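Local coordinates for endoglucanase FnCel5A (Fervidobacterium nodosum, PDB 3NCO), which probably hydrolyses internal beta-1,4-glucosidic bonds of cellulose and related glucans as a family 5 glycoside hydrolase, at residues A[129-134]-A[166-171]; A[160-165]-A[193-198]; A[38-43]-A[302-307]; A[62-67]-A[82-87]. One frame throughout, in Å; residues are numbered along the deposited sequence.

Contact 1 (A[129-134]-A[166-171]); sequences AFKDYP and RKTNPS
Phe130 is the first residue of 129-134 to near Asn169, its carbonyl O lying 4.0 Å from Asn169 OD1. That carbonyl also closes a type I beta turn by accepting from Tyr133 N, and the Phe130 ring leads away from 166-171. Lys131 carries most of the contact. Its CA rests 3.4 Å from Asn169 OD1, and its CB sits beside the Thr168 backbone, 3.7 Å from Thr168 O. Water 1 donates to both Lys131 O (2.7 Å) and Thr168 O (3.2 Å), bridging two backbone carbonyls; no direct hydrogen bond crosses the contact. With CG lodged between the backbone N and carbonyl carbon (chi1 70°), the lysine chain runs away from 166-171, and its bend at chi4 brings NZ to the next residue. There NZ forms a 2.8 Å salt bridge with Asp132 OD2, met on its syn side. Tyr133 folds back so that Phe130 CD1 stands 3.4 Å above the centre of its ring.

The buried Asn169 amide is held at both ends: OD1 accepts from Arg172 NE, while ND2 donates to Ala127 O and weakly to Thr168 OG1. With an alanine here, Ala127 O and Arg172 NE would probably lose these partners and a gap would be likely beside Lys131 CA. Arg172 also binds Tyr133 O and Pro134 O, tying the turn to the chain that follows Asn169. The contact joins the C-terminal regions of the neighbouring barrel helices 112-130 and 151-168, with Phe130 wedged between helix 78-93 and strand 137-140 and Asn169 packed on Phe139 of that strand.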
# COMPACT_ATOMS: atom_id res chain seq x y z
N ALA A 129 -4.22 4.75 -19.82
CA ALA A 129 -5.67 4.70 -19.54
C ALA A 129 -6.10 5.78 -18.55
O ALA A 129 -7.21 6.37 -18.69
CB ALA A 129 -6.12 3.33 -19.09
N PHE A 130 -5.22 6.07 -17.58
CA PHE A 130 -5.59 7.01 -16.51
C PHE A 130 -4.99 8.42 -16.70
O PHE A 130 -5.12 9.27 -15.84
CB PHE A 130 -5.21 6.39 -15.14
CG PHE A 130 -6.15 5.29 -14.73
CD1 PHE A 130 -7.36 5.60 -14.11
CD2 PHE A 130 -5.84 3.95 -14.97
CE1 PHE A 130 -8.26 4.57 -13.71
CE2 PHE A 130 -6.71 2.90 -14.58
CZ PHE A 130 -7.92 3.22 -13.92
N LYS A 131 -4.41 8.69 -17.88
CA LYS A 131 -3.58 9.90 -18.03
C LYS A 131 -4.30 11.22 -17.69
O LYS A 131 -3.68 12.16 -17.18
CB LYS A 131 -2.94 9.96 -19.43
CG LYS A 131 -3.90 10.20 -20.57
CD LYS A 131 -3.14 10.08 -21.89
CE LYS A 131 -4.07 10.25 -23.11
NZ LYS A 131 -4.77 11.56 -23.17
N ASP A 132 -5.60 11.26 -17.96
CA ASP A 132 -6.36 12.50 -17.85
C ASP A 132 -7.12 12.55 -16.51
O ASP A 132 -7.91 13.47 -16.29
CB ASP A 132 -7.32 12.67 -19.04
CG ASP A 132 -6.56 12.87 -20.37
OD1 ASP A 132 -5.61 13.68 -20.37
OD2 ASP A 132 -6.89 12.23 -21.40
N TYR A 133 -6.92 11.55 -15.65
CA TYR A 133 -7.60 11.54 -14.35
C TYR A 133 -7.07 12.65 -13.45
O TYR A 133 -5.90 13.03 -13.57
CB TYR A 133 -7.42 10.15 -13.68
CG TYR A 133 -8.53 9.19 -14.04
CD1 TYR A 133 -8.68 8.73 -15.34
CD2 TYR A 133 -9.39 8.72 -13.06
CE1 TYR A 133 -9.69 7.84 -15.70
CE2 TYR A 133 -10.40 7.83 -13.38
CZ TYR A 133 -10.56 7.39 -14.71
OH TYR A 133 -11.56 6.49 -15.09
N PRO A 134 -7.92 13.16 -12.53
CA PRO A 134 -7.48 14.21 -11.59
C PRO A 134 -6.22 13.81 -10.81
O PRO A 134 -5.93 12.60 -10.64
CB PRO A 134 -8.61 14.30 -10.58
CG PRO A 134 -9.71 13.50 -11.04
CD PRO A 134 -9.34 12.81 -12.35
N ARG A 166 5.85 8.38 -17.10
CA ARG A 166 6.07 9.83 -17.26
C ARG A 166 5.79 10.34 -18.68
O ARG A 166 5.61 11.55 -18.85
CB ARG A 166 7.47 10.21 -16.76
CG ARG A 166 7.57 10.14 -15.27
CD ARG A 166 7.19 11.42 -14.64
NE ARG A 166 7.24 11.32 -13.17
CZ ARG A 166 6.18 11.22 -12.37
NH1 ARG A 166 4.95 11.18 -12.81
NH2 ARG A 166 6.40 11.15 -11.08
N LYS A 167 5.76 9.44 -19.66
CA LYS A 167 5.51 9.80 -21.05
C LYS A 167 4.10 10.41 -21.19
O LYS A 167 3.90 11.37 -21.94
CB LYS A 167 5.66 8.59 -21.99
CG LYS A 167 7.10 8.23 -22.27
CD LYS A 167 7.21 7.10 -23.26
CE LYS A 167 8.67 6.72 -23.47
NZ LYS A 167 8.71 5.55 -24.40
N THR A 168 3.14 9.83 -20.47
CA THR A 168 1.75 10.25 -20.53
C THR A 168 1.28 11.00 -19.26
O THR A 168 0.28 11.70 -19.29
CB THR A 168 0.82 9.03 -20.73
OG1 THR A 168 1.12 8.02 -19.77
CG2 THR A 168 0.95 8.46 -22.15
N ASN A 169 2.01 10.83 -18.15
CA ASN A 169 1.66 11.42 -16.84
C ASN A 169 2.92 12.11 -16.28
O ASN A 169 3.64 11.55 -15.43
CB ASN A 169 1.21 10.32 -15.86
CG ASN A 169 -0.09 9.67 -16.25
OD1 ASN A 169 -1.14 9.97 -15.68
ND2 ASN A 169 -0.05 8.77 -17.23
N PRO A 170 3.24 13.30 -16.81
CA PRO A 170 4.51 13.93 -16.45
C PRO A 170 4.66 14.30 -14.97
O PRO A 170 5.80 14.36 -14.49
CB PRO A 170 4.58 15.18 -17.32
CG PRO A 170 3.31 15.31 -17.97
CD PRO A 170 2.48 14.08 -17.81
N SER A 171 3.56 14.55 -14.27
CA SER A 171 3.67 15.05 -12.88
C SER A 171 2.93 14.23 -11.82
O SER A 171 3.02 14.53 -10.61
CB SER A 171 3.20 16.52 -12.81
OG SER A 171 1.82 16.61 -13.18
O HOH W 1 -1.24 13.37 -16.98

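Contact 2 (A[160-165]-A[193-198]); sequences KVLGEI and VDDKNI
Leu162, on helix 151-168 of the (beta/alpha)8 barrel, points at the loop 193-198 that leads into strand 198-204, and its side chain makes every contact between the two segments. CB stays close to the helix and meets nothing of the loop. CG stands anti to the backbone N (chi1 -175°), which carries the branch outward. Of the two methyls Leu162 CD2 does the main touching, with Val193 CG2 at 3.8 Å, Asp195 OD2 at 3.9 Å and Ile198 CG2 more loosely at 4.4 Å; Leu162 CD1 lies 4.3 Å from Asp195 OD2. The leucine and valine slide past each other in opposite directions, whereas the aspartate approaches from the opposite direction. Leu162 also packs on Val174 of strand 174-177, so it fills the layer between helix and barrel wall.

No hydrogen bond crosses between the segments, and the carboxylate oxygen beside the leucine methyls finds its polar partner in Arg166, one helical turn further on: OD2 forms a salt bridge with Arg166 NE. A leucine in place of Asp195 would probably leave Arg166 without its counter-charge. The same carboxylate also braces the loop's own turn, since the other oxygen closes an Asx turn: Asn197 N donates to Asp195 OD1 at 2.8 Å, with an N-H...O angle of 157°.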
# COMPACT_ATOMS: atom_id res chain seq x y z
N LYS A 160 12.66 2.22 -15.14
CA LYS A 160 12.17 1.96 -16.50
C LYS A 160 10.66 2.10 -16.53
O LYS A 160 10.08 2.71 -17.46
CB LYS A 160 12.57 0.57 -16.95
CG LYS A 160 14.10 0.43 -16.98
CD LYS A 160 14.51 -0.96 -17.42
CE LYS A 160 16.04 -1.08 -17.38
NZ LYS A 160 16.47 -2.50 -17.56
N VAL A 161 10.02 1.61 -15.46
CA VAL A 161 8.56 1.70 -15.41
C VAL A 161 8.18 3.18 -15.32
O VAL A 161 7.30 3.66 -16.06
CB VAL A 161 7.97 0.91 -14.22
CG1 VAL A 161 6.48 1.07 -14.28
CG2 VAL A 161 8.33 -0.56 -14.37
N LEU A 162 8.86 3.90 -14.42
CA LEU A 162 8.60 5.33 -14.20
C LEU A 162 8.74 6.12 -15.52
O LEU A 162 7.89 6.98 -15.82
CB LEU A 162 9.58 5.90 -13.18
CG LEU A 162 9.37 7.36 -12.75
CD1 LEU A 162 7.95 7.57 -12.19
CD2 LEU A 162 10.44 7.70 -11.72
N GLY A 163 9.76 5.79 -16.31
CA GLY A 163 9.95 6.39 -17.63
C GLY A 163 8.72 6.26 -18.53
O GLY A 163 8.29 7.26 -19.19
N GLU A 164 8.13 5.07 -18.56
CA GLU A 164 6.92 4.87 -19.38
C GLU A 164 5.73 5.61 -18.78
O GLU A 164 4.93 6.20 -19.51
CB GLU A 164 6.60 3.38 -19.50
CG GLU A 164 7.58 2.67 -20.46
CD GLU A 164 7.45 3.18 -21.89
OE1 GLU A 164 6.35 3.62 -22.30
OE2 GLU A 164 8.46 3.14 -22.60
N ILE A 165 5.60 5.59 -17.46
CA ILE A 165 4.52 6.37 -16.84
C ILE A 165 4.64 7.85 -17.20
O ILE A 165 3.62 8.50 -17.55
CB ILE A 165 4.53 6.19 -15.29
CG1 ILE A 165 4.15 4.73 -14.91
CG2 ILE A 165 3.63 7.25 -14.58
CD1 ILE A 165 4.35 4.37 -13.41
N VAL A 193 15.64 8.45 -7.84
CA VAL A 193 15.92 9.07 -9.13
C VAL A 193 15.56 10.54 -8.96
O VAL A 193 14.94 10.91 -7.98
CB VAL A 193 15.09 8.43 -10.25
CG1 VAL A 193 15.57 6.97 -10.47
CG2 VAL A 193 13.65 8.49 -9.94
N ASP A 194 16.00 11.35 -9.90
CA ASP A 194 15.74 12.78 -9.81
C ASP A 194 14.36 13.05 -10.34
O ASP A 194 14.20 13.41 -11.51
CB ASP A 194 16.77 13.54 -10.64
CG ASP A 194 16.77 15.04 -10.33
OD1 ASP A 194 16.08 15.49 -9.37
OD2 ASP A 194 17.46 15.77 -11.05
N ASP A 195 13.35 12.86 -9.50
CA ASP A 195 11.97 13.09 -9.91
C ASP A 195 11.34 13.72 -8.68
O ASP A 195 11.43 13.15 -7.57
CB ASP A 195 11.29 11.75 -10.26
CG ASP A 195 9.88 11.92 -10.89
OD1 ASP A 195 8.98 12.49 -10.26
OD2 ASP A 195 9.66 11.49 -12.03
N LYS A 196 10.69 14.86 -8.91
CA LYS A 196 10.04 15.63 -7.84
C LYS A 196 8.64 15.20 -7.47
O LYS A 196 8.05 15.78 -6.56
CB LYS A 196 10.02 17.13 -8.17
CG LYS A 196 11.40 17.80 -8.31
CD LYS A 196 12.50 17.10 -7.47
CE LYS A 196 13.78 17.90 -7.50
NZ LYS A 196 13.56 19.25 -6.89
N ASN A 197 8.11 14.19 -8.16
CA ASN A 197 6.78 13.76 -7.85
C ASN A 197 6.76 12.31 -7.46
O ASN A 197 5.90 11.54 -7.92
CB ASN A 197 5.83 14.06 -9.04
CG ASN A 197 5.61 15.55 -9.21
OD1 ASN A 197 6.05 16.15 -10.19
ND2 ASN A 197 4.92 16.15 -8.24
N ILE A 198 7.72 11.89 -6.61
CA ILE A 198 7.70 10.54 -6.04
C ILE A 198 7.50 10.57 -4.51
O ILE A 198 7.86 11.55 -3.85
CB ILE A 198 8.94 9.68 -6.42
CG1 ILE A 198 10.25 10.36 -5.99
CG2 ILE A 198 8.93 9.39 -7.94
CD1 ILE A 198 11.48 9.33 -5.97

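Contact 3 (A[38-43]-A[302-307]); sequences WGVYIE and YDRWTK. With PO4 (phosphate ion), chain F.
Arg304 NH2 is shared between two acceptors belonging to the 38-43 side: it donates to Gly39 O at 2.8 Å (N-H...O angle 150°) and to water 2 at 3.0 Å, and that water accepts in turn from Tyr41 N. Gly39 O lies almost in the guanidinium plane, although seen from the peptide the donor is tilted 24° from the carbonyl plane. Val40 adds a glancing apolar contact, its CG2 3.8 Å from Arg304 NH2, the two side chains crossing at about a right angle.

The remaining donors of the arginine serve a phosphate ion, probably from the crystallisation liquor. Phosphate O4 takes two nearly straight bonds, from Arg304 N at 2.8 Å and Arg304 NE at 2.9 Å. Arg304 NH1 reaches phosphate O3 at 2.7 Å. The bend at chi3 (-69°) turns the guanidinium back so that NE and the backbone N of the same residue converge on one oxygen. Ala297 N also binds the ion. Just before the arginine, Asp303 OD1 accepts from Trp305 N and Thr306 N, an Asx turn and Asx motif that shape the bend after strand 302-303.

Segment 38-43 follows the first barrel strand, 22-25, and 302-307 comes after the last, 289-292. The Arg304 guanidinium therefore joins the first and last beta-to-alpha loops, its other donors forming an anion site with backbone N-H groups, at the rim of the face at the C-terminal ends of the barrel strands, which carries the active site in family 5 enzymes.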
# COMPACT_ATOMS: atom_id res chain seq x y z
N TRP A 38 -11.31 -14.57 -3.12
CA TRP A 38 -10.82 -14.62 -1.76
C TRP A 38 -11.90 -14.15 -0.80
O TRP A 38 -11.63 -14.00 0.39
CB TRP A 38 -9.54 -13.76 -1.61
CG TRP A 38 -8.32 -14.34 -2.33
CD1 TRP A 38 -8.19 -15.59 -2.91
CD2 TRP A 38 -7.03 -13.73 -2.44
NE1 TRP A 38 -6.90 -15.78 -3.40
CE2 TRP A 38 -6.18 -14.65 -3.12
CE3 TRP A 38 -6.51 -12.49 -2.04
CZ2 TRP A 38 -4.83 -14.36 -3.41
CZ3 TRP A 38 -5.16 -12.23 -2.31
CH2 TRP A 38 -4.35 -13.15 -3.00
N GLY A 39 -13.11 -13.95 -1.30
CA GLY A 39 -14.24 -13.61 -0.43
C GLY A 39 -14.52 -12.12 -0.29
O GLY A 39 -15.39 -11.74 0.51
N VAL A 40 -13.80 -11.31 -1.03
CA VAL A 40 -14.04 -9.86 -1.00
C VAL A 40 -14.33 -9.35 -2.39
O VAL A 40 -13.63 -9.70 -3.36
CB VAL A 40 -12.86 -9.11 -0.43
CG1 VAL A 40 -13.20 -7.62 -0.29
CG2 VAL A 40 -12.47 -9.67 0.94
N TYR A 41 -15.37 -8.52 -2.51
CA TYR A 41 -15.70 -7.99 -3.83
C TYR A 41 -16.06 -6.55 -3.54
O TYR A 41 -16.91 -6.29 -2.67
CB TYR A 41 -16.89 -8.73 -4.46
CG TYR A 41 -17.24 -8.14 -5.81
CD1 TYR A 41 -16.48 -8.47 -6.91
CD2 TYR A 41 -18.30 -7.22 -5.96
CE1 TYR A 41 -16.74 -7.91 -8.18
CE2 TYR A 41 -18.56 -6.62 -7.21
CZ TYR A 41 -17.76 -6.98 -8.30
OH TYR A 41 -18.01 -6.45 -9.56
N ILE A 42 -15.44 -5.61 -4.26
CA ILE A 42 -15.62 -4.18 -3.94
C ILE A 42 -17.00 -3.66 -4.36
O ILE A 42 -17.34 -3.62 -5.53
CB ILE A 42 -14.48 -3.31 -4.53
CG1 ILE A 42 -13.11 -3.85 -4.05
CG2 ILE A 42 -14.72 -1.80 -4.14
CD1 ILE A 42 -11.92 -3.25 -4.70
N GLU A 43 -17.77 -3.27 -3.36
CA GLU A 43 -19.08 -2.66 -3.57
C GLU A 43 -18.90 -1.17 -3.68
O GLU A 43 -18.08 -0.58 -2.98
CB GLU A 43 -20.06 -3.03 -2.39
CG GLU A 43 -20.29 -4.58 -2.26
CD GLU A 43 -21.20 -5.05 -1.04
OE1 GLU A 43 -22.01 -4.19 -0.52
OE2 GLU A 43 -21.17 -6.29 -0.61
N TYR A 302 -13.84 -3.18 9.18
CA TYR A 302 -15.27 -3.07 8.93
C TYR A 302 -15.89 -4.44 8.90
O TYR A 302 -15.46 -5.31 8.13
CB TYR A 302 -15.47 -2.39 7.60
CG TYR A 302 -16.91 -2.10 7.28
CD1 TYR A 302 -17.60 -1.03 7.90
CD2 TYR A 302 -17.61 -2.87 6.34
CE1 TYR A 302 -18.95 -0.75 7.59
CE2 TYR A 302 -18.95 -2.57 6.00
CZ TYR A 302 -19.60 -1.53 6.60
OH TYR A 302 -20.88 -1.30 6.24
N ASP A 303 -16.93 -4.61 9.74
CA ASP A 303 -17.66 -5.87 9.81
C ASP A 303 -18.76 -5.84 8.73
O ASP A 303 -19.77 -5.12 8.89
CB ASP A 303 -18.30 -6.01 11.20
CG ASP A 303 -18.96 -7.39 11.41
OD1 ASP A 303 -19.46 -7.99 10.44
OD2 ASP A 303 -18.97 -7.85 12.58
N ARG A 304 -18.56 -6.57 7.63
CA ARG A 304 -19.49 -6.48 6.51
C ARG A 304 -20.86 -7.02 6.88
O ARG A 304 -21.87 -6.62 6.27
CB ARG A 304 -18.94 -7.24 5.31
CG ARG A 304 -17.74 -6.53 4.66
CD ARG A 304 -17.06 -7.40 3.66
NE ARG A 304 -16.39 -8.51 4.35
CZ ARG A 304 -15.85 -9.58 3.75
NH1 ARG A 304 -15.25 -10.52 4.49
NH2 ARG A 304 -15.91 -9.72 2.44
N TRP A 305 -20.92 -7.94 7.85
CA TRP A 305 -22.19 -8.60 8.17
C TRP A 305 -23.07 -7.64 8.94
O TRP A 305 -24.27 -7.51 8.66
CB TRP A 305 -21.97 -9.85 9.04
CG TRP A 305 -23.27 -10.33 9.55
CD1 TRP A 305 -23.87 -10.07 10.79
CD2 TRP A 305 -24.19 -11.06 8.81
NE1 TRP A 305 -25.11 -10.65 10.84
CE2 TRP A 305 -25.32 -11.28 9.63
CE3 TRP A 305 -24.16 -11.61 7.52
CZ2 TRP A 305 -26.43 -11.99 9.20
CZ3 TRP A 305 -25.27 -12.31 7.09
CH2 TRP A 305 -26.38 -12.50 7.92
N THR A 306 -22.48 -6.99 9.95
CA THR A 306 -23.22 -6.05 10.78
C THR A 306 -23.27 -4.65 10.12
O THR A 306 -24.09 -3.80 10.54
CB THR A 306 -22.64 -5.98 12.22
OG1 THR A 306 -21.29 -5.54 12.16
CG2 THR A 306 -22.70 -7.36 12.92
N LYS A 307 -22.44 -4.45 9.09
CA LYS A 307 -22.32 -3.15 8.41
C LYS A 307 -21.96 -2.06 9.43
O LYS A 307 -22.54 -0.94 9.43
CB LYS A 307 -23.61 -2.82 7.64
CG LYS A 307 -24.04 -3.96 6.69
CD LYS A 307 -25.35 -3.60 5.93
CE LYS A 307 -24.97 -2.82 4.66
NZ LYS A 307 -24.76 -3.72 3.44
P PO4 F . -15.12 -8.81 7.80
O1 PO4 F . -15.34 -9.42 9.20
O2 PO4 F . -14.26 -7.54 7.99
O3 PO4 F . -14.31 -9.79 6.93
O4 PO4 F . -16.48 -8.41 7.25
O HOH W 2 -16.79 -8.07 0.14

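Contact 4 (A[62-67]-A[82-87]); sequences IRWSAH and DRVKHV
The backbones of Ile62 and Val84 approach to 8.4 Å between CA atoms, where the chain leaving strand 57-60 passes helix 78-93 within one beta-alpha unit of the (beta/alpha)8 barrel. Val84 projects from the helix and meets both Ile62 and Trp64. Ile62 and Val84 reach each other tip to tip, and Ile62 CD1 lies only 3.5 Å from Val84 CG1, tighter than a usual carbon contact. Val84 CG1 stands anti to the backbone N (chi1 179°), which turns it toward both Ile62 CD1 and the far corner of the indole, where Trp64 CH2 is 3.8 Å away. Val84 CG2 adds looser contacts with Trp64 CH2 and Ile62 CG2. The latter methyl also sits over one face of the Trp64 ring, 3.4 Å above its plane and toward the rim, so the three side chains pack as one apolar cluster. All three are buried; Phe80 of helix 78-93 adds to the cluster, and Ile122, Val126 and Phe130 carry it on to helix 112-130. Residues 64-66 turn as a short 3-10 segment, with Arg63 O accepting from Ala66 N at 3.0 Å and, from the opposite face of its plane, from His67 ND1 at 3.3 Å.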
# COMPACT_ATOMS: atom_id res chain seq x y z
N ILE A 62 -3.97 -4.33 -6.95
CA ILE A 62 -4.47 -4.84 -8.24
C ILE A 62 -3.51 -5.84 -8.91
O ILE A 62 -2.37 -5.50 -9.17
CB ILE A 62 -4.76 -3.65 -9.23
CG1 ILE A 62 -5.64 -2.59 -8.56
CG2 ILE A 62 -5.30 -4.15 -10.57
CD1 ILE A 62 -5.80 -1.28 -9.39
N ARG A 63 -3.99 -7.06 -9.21
CA ARG A 63 -3.12 -8.08 -9.81
C ARG A 63 -3.32 -7.97 -11.34
O ARG A 63 -3.93 -8.82 -11.99
CB ARG A 63 -3.43 -9.47 -9.28
CG ARG A 63 -2.45 -10.53 -9.83
CD ARG A 63 -2.97 -11.90 -9.62
NE ARG A 63 -3.20 -12.17 -8.20
CZ ARG A 63 -3.05 -13.40 -7.67
NH1 ARG A 63 -2.65 -14.43 -8.44
NH2 ARG A 63 -3.29 -13.58 -6.38
N TRP A 64 -2.77 -6.92 -11.92
CA TRP A 64 -2.82 -6.72 -13.34
C TRP A 64 -2.31 -7.93 -14.08
O TRP A 64 -2.73 -8.23 -15.18
CB TRP A 64 -2.02 -5.49 -13.73
CG TRP A 64 -2.53 -4.19 -13.21
CD1 TRP A 64 -1.99 -3.45 -12.17
CD2 TRP A 64 -3.65 -3.42 -13.72
NE1 TRP A 64 -2.70 -2.28 -12.00
CE2 TRP A 64 -3.73 -2.25 -12.92
CE3 TRP A 64 -4.57 -3.58 -14.77
CZ2 TRP A 64 -4.70 -1.27 -13.13
CZ3 TRP A 64 -5.57 -2.62 -14.96
CH2 TRP A 64 -5.60 -1.45 -14.15
N SER A 65 -1.34 -8.60 -13.50
CA SER A 65 -0.70 -9.65 -14.26
C SER A 65 -1.60 -10.86 -14.52
O SER A 65 -1.23 -11.73 -15.36
CB SER A 65 0.59 -10.10 -13.53
OG SER A 65 0.35 -10.65 -12.24
N ALA A 66 -2.74 -10.91 -13.79
CA ALA A 66 -3.73 -12.00 -13.99
C ALA A 66 -4.76 -11.68 -15.10
O ALA A 66 -5.73 -12.45 -15.29
CB ALA A 66 -4.43 -12.30 -12.68
N HIS A 67 -4.54 -10.59 -15.84
CA HIS A 67 -5.57 -10.09 -16.76
C HIS A 67 -4.94 -9.47 -17.98
O HIS A 67 -5.36 -8.41 -18.44
CB HIS A 67 -6.43 -9.05 -16.04
CG HIS A 67 -7.15 -9.60 -14.84
ND1 HIS A 67 -6.75 -9.39 -13.54
CD2 HIS A 67 -8.27 -10.36 -14.77
CE1 HIS A 67 -7.59 -9.99 -12.71
NE2 HIS A 67 -8.51 -10.60 -13.44
N ASP A 82 -11.77 -1.87 -17.49
CA ASP A 82 -13.04 -1.16 -17.27
C ASP A 82 -13.48 -1.24 -15.80
O ASP A 82 -13.95 -0.26 -15.24
CB ASP A 82 -14.13 -1.71 -18.18
CG ASP A 82 -13.93 -1.29 -19.62
OD1 ASP A 82 -13.07 -0.41 -19.87
OD2 ASP A 82 -14.67 -1.81 -20.48
N ARG A 83 -13.28 -2.40 -15.22
CA ARG A 83 -13.59 -2.60 -13.80
C ARG A 83 -12.76 -1.68 -12.91
O ARG A 83 -13.32 -1.03 -11.98
CB ARG A 83 -13.28 -4.08 -13.41
CG ARG A 83 -13.49 -4.45 -11.92
CD ARG A 83 -14.87 -4.09 -11.40
NE ARG A 83 -14.94 -4.37 -9.98
CZ ARG A 83 -15.87 -3.89 -9.17
NH1 ARG A 83 -16.85 -3.10 -9.65
NH2 ARG A 83 -15.82 -4.20 -7.85
N VAL A 84 -11.43 -1.68 -13.13
CA VAL A 84 -10.57 -0.81 -12.30
C VAL A 84 -10.98 0.68 -12.47
O VAL A 84 -11.03 1.45 -11.49
CB VAL A 84 -9.05 -1.09 -12.54
CG1 VAL A 84 -8.18 -0.18 -11.69
CG2 VAL A 84 -8.73 -2.52 -12.18
N LYS A 85 -11.24 1.07 -13.71
CA LYS A 85 -11.67 2.46 -13.99
C LYS A 85 -12.96 2.75 -13.25
O LYS A 85 -13.14 3.86 -12.71
CB LYS A 85 -11.87 2.73 -15.48
CG LYS A 85 -10.59 2.90 -16.24
CD LYS A 85 -10.76 2.84 -17.75
CE LYS A 85 -11.14 4.18 -18.37
NZ LYS A 85 -10.98 4.07 -19.87
N HIS A 86 -13.88 1.80 -13.27
CA HIS A 86 -15.11 2.00 -12.51
C HIS A 86 -14.84 2.21 -11.02
O HIS A 86 -15.36 3.13 -10.38
CB HIS A 86 -16.09 0.85 -12.71
CG HIS A 86 -17.25 0.91 -11.76
ND1 HIS A 86 -18.32 1.77 -11.95
CD2 HIS A 86 -17.46 0.29 -10.58
CE1 HIS A 86 -19.17 1.63 -10.94
NE2 HIS A 86 -18.67 0.73 -10.09
N VAL A 87 -13.96 1.36 -10.47
CA VAL A 87 -13.70 1.42 -9.03
C VAL A 87 -12.98 2.74 -8.65
O VAL A 87 -13.23 3.34 -7.60
CB VAL A 87 -12.86 0.18 -8.64
CG1 VAL A 87 -12.21 0.35 -7.33
CG2 VAL A 87 -13.74 -1.05 -8.65

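The four contacts form a series of touching neighbours round the barrel, in the order 2, 1, 4, 3. Contacts 1 and 2 share helix 151-168 and are joined by the Arg166-Asp195 salt bridge, 2.7 Å from NE to OD2. Contact 1 meets contact 4 where Phe130 CZ packs 3.6 Å from Lys85 CG. Contact 4 joins contact 3 through a probable hydrogen bond of 2.8 Å from Arg83 NH2 to Ile42 O. Contacts 2 and 3, about 35 Å apart between centres, lie on opposite sides of the chain's centre. Contact 3 holds the phosphate; along the sequence it encloses the other three.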